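Local structure of serine-rich secreted cell wall anchored (LPXTG-motif ) protein (Lactobacillus reuteri ATCC 53608, 5NXK) at residues V121-L126 and S166-I171; S201-G206 and Y221-D226. The protein is a cell-wall-anchored serine-rich adhesin that probably mediates attachment of this gut bacterium to its host through a beta-solenoid binding region. All blocks are in the same frame, centred on the assembly; numbering follows the deposited sequence.

Overall arrangement
Both contacts lie in one beta-solenoid, whose parallel sheets wrap a common core. Contact 1 joins two neighbouring strands of the same sheet. Its chemistry is backbone hydrogen bonding, with a polar asparagine pair on the partly exposed face and leucine and isoleucine on the buried one. Contact 2 is wholly buried. It runs across the interior between two different sheets, with no hydrogen bond between its segments, and rests on methyl packing. The two are directly joined, because strands 168-171 and 200-205 are adjacent in the sheet. N167 O probably accepts a hydrogen bond from T202 N, and I171 O one from G206 N.

Contact 1. Residues V121-L126 and S166-I171; sequences VKTLNL and SNAINI
N125 and N170 sit on adjacent parallel strands of the beta-solenoid and form an in-register asparagine pair, as in asparagine ladders. Their side chains run alongside each other in the same direction, with amide planes 20° apart. N170 ND2 donates to N125 OD1 at 2.9 Å, nearly along the C=O axis. The carbonyl oxygen lies almost in the amide plane of N170. T123 CG2 packs 3.6 Å from N170 ND2. The polar row continues to threonines: N170 OD1 is hydrogen-bonded to T204 OG1, and N125 ND2 makes a weak bond to T101 OG1.

Behind this polar row the backbones pair as a parallel sheet. L124 N donates to A168 O and N170 N to L124 O, and L126 N donates to N170 O at 2.8 Å. On the buried face L126 CD1 meets I169 CG2 at 4.0 Å. M188, L190 and V177 pack against this apolar row.

Where the strands start, K122 O accepts from both N167 N and A168 N. The N167 side chain is itself held through ND2 by I200 O. With CG beside its own backbone N (chi1 -56°), N167 turns OD1 onto K122 N, 2.7 Å away, in a bond of 169° at the hydrogen.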
# COMPACT_ATOMS: atom_id res chain seq x y z
N VAL A 121 -8.42 11.90 -0.29
CA VAL A 121 -8.51 10.44 -0.21
C VAL A 121 -7.39 9.77 -1.00
O VAL A 121 -7.23 10.03 -2.19
CB VAL A 121 -9.88 9.93 -0.73
CG1 VAL A 121 -9.93 8.41 -0.74
CG2 VAL A 121 -11.01 10.51 0.12
N LYS A 122 -6.64 8.92 -0.30
CA LYS A 122 -5.53 8.16 -0.90
C LYS A 122 -5.86 6.68 -0.99
O LYS A 122 -6.07 6.01 0.04
CB LYS A 122 -4.24 8.36 -0.10
CG LYS A 122 -3.94 9.81 0.23
CD LYS A 122 -3.82 10.65 -1.04
CE LYS A 122 -3.19 12.02 -0.74
NZ LYS A 122 -3.30 12.92 -1.93
N THR A 123 -5.88 6.17 -2.21
CA THR A 123 -6.29 4.81 -2.50
C THR A 123 -5.24 4.05 -3.31
O THR A 123 -4.74 4.54 -4.32
CB THR A 123 -7.63 4.80 -3.28
OG1 THR A 123 -8.62 5.54 -2.55
CG2 THR A 123 -8.12 3.38 -3.50
N LEU A 124 -4.93 2.83 -2.86
CA LEU A 124 -4.10 1.91 -3.63
C LEU A 124 -4.92 0.68 -4.00
O LEU A 124 -5.38 -0.06 -3.12
CB LEU A 124 -2.86 1.49 -2.84
CG LEU A 124 -1.99 0.39 -3.46
CD1 LEU A 124 -1.34 0.90 -4.76
CD2 LEU A 124 -0.91 -0.05 -2.48
N ASN A 125 -5.10 0.46 -5.29
CA ASN A 125 -5.79 -0.74 -5.74
C ASN A 125 -4.76 -1.76 -6.22
O ASN A 125 -3.80 -1.41 -6.92
CB ASN A 125 -6.78 -0.41 -6.86
CG ASN A 125 -7.87 0.53 -6.40
OD1 ASN A 125 -8.54 0.28 -5.41
ND2 ASN A 125 -8.04 1.64 -7.12
N LEU A 126 -4.94 -3.01 -5.81
CA LEU A 126 -4.02 -4.08 -6.16
C LEU A 126 -4.79 -5.11 -6.96
O LEU A 126 -5.73 -5.72 -6.45
CB LEU A 126 -3.38 -4.70 -4.90
CG LEU A 126 -2.60 -3.71 -4.02
CD1 LEU A 126 -2.07 -4.40 -2.77
CD2 LEU A 126 -1.46 -3.06 -4.82
N SER A 166 -2.98 6.25 3.10
CA SER A 166 -3.82 6.82 4.14
C SER A 166 -5.19 6.16 4.27
O SER A 166 -5.63 5.84 5.39
CB SER A 166 -3.98 8.32 3.90
OG SER A 166 -4.63 8.92 5.01
N ASN A 167 -5.90 5.98 3.16
CA ASN A 167 -7.34 5.69 3.26
C ASN A 167 -7.82 4.33 2.80
O ASN A 167 -8.75 3.78 3.39
CB ASN A 167 -8.13 6.75 2.51
CG ASN A 167 -7.81 8.13 3.00
OD1 ASN A 167 -7.13 8.89 2.31
ND2 ASN A 167 -8.25 8.46 4.21
N ALA A 168 -7.27 3.82 1.71
CA ALA A 168 -7.77 2.53 1.25
C ALA A 168 -6.75 1.69 0.51
O ALA A 168 -6.02 2.19 -0.33
CB ALA A 168 -9.00 2.74 0.37
N ILE A 169 -6.69 0.41 0.85
CA ILE A 169 -5.98 -0.55 0.01
C ILE A 169 -7.00 -1.62 -0.38
O ILE A 169 -7.56 -2.31 0.48
CB ILE A 169 -4.77 -1.17 0.72
CG1 ILE A 169 -3.75 -0.09 1.08
CG2 ILE A 169 -4.10 -2.22 -0.15
CD1 ILE A 169 -2.61 -0.63 1.91
N ASN A 170 -7.26 -1.74 -1.67
CA ASN A 170 -8.29 -2.66 -2.14
C ASN A 170 -7.65 -3.77 -2.95
O ASN A 170 -7.04 -3.50 -3.97
CB ASN A 170 -9.32 -1.93 -3.01
CG ASN A 170 -10.00 -0.77 -2.29
OD1 ASN A 170 -10.52 -0.93 -1.19
ND2 ASN A 170 -9.98 0.41 -2.92
N ILE A 171 -7.84 -5.01 -2.54
CA ILE A 171 -7.43 -6.15 -3.34
C ILE A 171 -8.61 -6.48 -4.23
O ILE A 171 -9.69 -6.84 -3.75
CB ILE A 171 -7.01 -7.38 -2.49
CG1 ILE A 171 -5.65 -7.16 -1.82
CG2 ILE A 171 -6.87 -8.61 -3.36
CD1 ILE A 171 -5.58 -6.04 -0.81

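Contact 2. Residues S201-G206 and Y221-D226; sequences STVTVG and YNIKLD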
# COMPACT_ATOMS: atom_id res chain seq x y z
N SER A 201 -9.95 4.67 7.15
CA SER A 201 -8.88 3.78 6.72
C SER A 201 -9.44 2.38 6.50
O SER A 201 -9.94 1.76 7.44
CB SER A 201 -7.74 3.74 7.75
OG SER A 201 -7.08 5.00 7.83
N THR A 202 -9.29 1.86 5.28
CA THR A 202 -9.96 0.62 4.88
C THR A 202 -9.09 -0.30 4.05
O THR A 202 -8.45 0.14 3.12
CB THR A 202 -11.23 0.93 4.05
OG1 THR A 202 -12.14 1.67 4.86
CG2 THR A 202 -11.91 -0.35 3.60
N VAL A 203 -9.05 -1.58 4.41
CA VAL A 203 -8.51 -2.62 3.54
C VAL A 203 -9.64 -3.53 3.10
O VAL A 203 -10.41 -4.00 3.95
CB VAL A 203 -7.43 -3.45 4.23
CG1 VAL A 203 -6.94 -4.60 3.31
CG2 VAL A 203 -6.27 -2.54 4.65
N THR A 204 -9.78 -3.76 1.80
CA THR A 204 -10.80 -4.70 1.33
C THR A 204 -10.15 -5.83 0.55
O THR A 204 -9.12 -5.62 -0.09
CB THR A 204 -11.87 -4.06 0.43
OG1 THR A 204 -11.26 -3.65 -0.81
CG2 THR A 204 -12.48 -2.85 1.11
N VAL A 205 -10.71 -7.02 0.64
CA VAL A 205 -10.29 -8.13 -0.21
C VAL A 205 -11.53 -8.55 -1.01
O VAL A 205 -12.54 -8.97 -0.44
CB VAL A 205 -9.73 -9.30 0.62
CG1 VAL A 205 -9.25 -10.43 -0.31
CG2 VAL A 205 -8.59 -8.83 1.52
N GLY A 206 -11.47 -8.43 -2.34
CA GLY A 206 -12.67 -8.58 -3.16
C GLY A 206 -13.14 -10.02 -3.34
O GLY A 206 -12.45 -10.96 -2.93
N TYR A 221 3.10 -6.23 12.74
CA TYR A 221 1.66 -6.18 12.45
C TYR A 221 1.45 -6.28 10.95
O TYR A 221 2.09 -5.56 10.19
CB TYR A 221 1.00 -4.88 12.91
CG TYR A 221 1.55 -4.23 14.14
CD1 TYR A 221 1.71 -4.93 15.32
CD2 TYR A 221 1.89 -2.88 14.12
CE1 TYR A 221 2.21 -4.31 16.45
CE2 TYR A 221 2.40 -2.26 15.24
CZ TYR A 221 2.56 -2.97 16.40
OH TYR A 221 3.06 -2.35 17.53
N ASN A 222 0.55 -7.16 10.50
CA ASN A 222 0.25 -7.21 9.06
C ASN A 222 -0.48 -5.93 8.61
O ASN A 222 -0.11 -5.30 7.62
CB ASN A 222 -0.60 -8.43 8.72
CG ASN A 222 0.13 -9.74 8.99
OD1 ASN A 222 -0.31 -10.53 9.81
ND2 ASN A 222 1.25 -9.97 8.30
N ILE A 223 -1.53 -5.58 9.34
CA ILE A 223 -2.35 -4.43 8.99
C ILE A 223 -2.54 -3.54 10.21
O ILE A 223 -3.00 -3.99 11.25
CB ILE A 223 -3.73 -4.84 8.44
CG1 ILE A 223 -3.58 -5.74 7.21
CG2 ILE A 223 -4.56 -3.60 8.08
CD1 ILE A 223 -4.94 -6.29 6.70
N LYS A 224 -2.14 -2.29 10.09
CA LYS A 224 -2.36 -1.34 11.16
C LYS A 224 -3.30 -0.26 10.65
O LYS A 224 -3.00 0.42 9.66
CB LYS A 224 -1.05 -0.74 11.68
CG LYS A 224 -1.27 0.05 12.94
CD LYS A 224 -0.03 0.72 13.51
CE LYS A 224 -0.39 1.36 14.85
NZ LYS A 224 0.58 1.03 15.91
N LEU A 225 -4.43 -0.12 11.32
CA LEU A 225 -5.49 0.79 10.89
C LEU A 225 -5.57 1.94 11.91
O LEU A 225 -5.81 1.70 13.09
CB LEU A 225 -6.83 0.04 10.78
CG LEU A 225 -6.92 -1.11 9.77
CD1 LEU A 225 -8.24 -1.88 9.91
CD2 LEU A 225 -6.72 -0.64 8.32
N ASP A 226 -5.34 3.17 11.45
CA ASP A 226 -5.33 4.35 12.31
C ASP A 226 -6.18 5.48 11.72
O ASP A 226 -5.75 6.63 11.68
CB ASP A 226 -3.89 4.83 12.54
CG ASP A 226 -3.15 4.02 13.61
OD1 ASP A 226 -3.76 3.71 14.66
OD2 ASP A 226 -1.98 3.65 13.38
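V203 meets I223 and L225 chiefly through its CG2 methyl. With CG1 anti to the backbone N (chi1 176°), the other methyl, CG2, is the one turned to I223 CG2 and L225 CD2. V203 and I223 meet end-on, tip to tip, with V203 CG2 4.0 Å from I223 CG2. L225 comes in at about a right angle to the valine, and its CD2 lies 4.2 Å from V203 CG2. The same L225 CD2 also rests 4.1 Å from S201 O, so one leucine methyl touches both a side chain and the backbone of the facing strand.

These residues meet inside the beta-solenoid, between two of its parallel sheets. Strands 201-205 and 223-226 lie on different walls of the coil. Their directions differ by 147°, and no hydrogen bond links the two segments. The chain turns a corner at N222 just before I223. L190 also packs on V203, while F233 touches I223 and V250 touches L225.

S201 has the largest buried area of the contact, yet its hydroxyl donates to S166 O, outside the two segments, and has a weak bond to L190 O. Across the contact S201 OG approaches the backbone of D226, 4.0 Å from D226 C. The carboxylate of D226 is engaged elsewhere: OD2 accepts from W189 NE1.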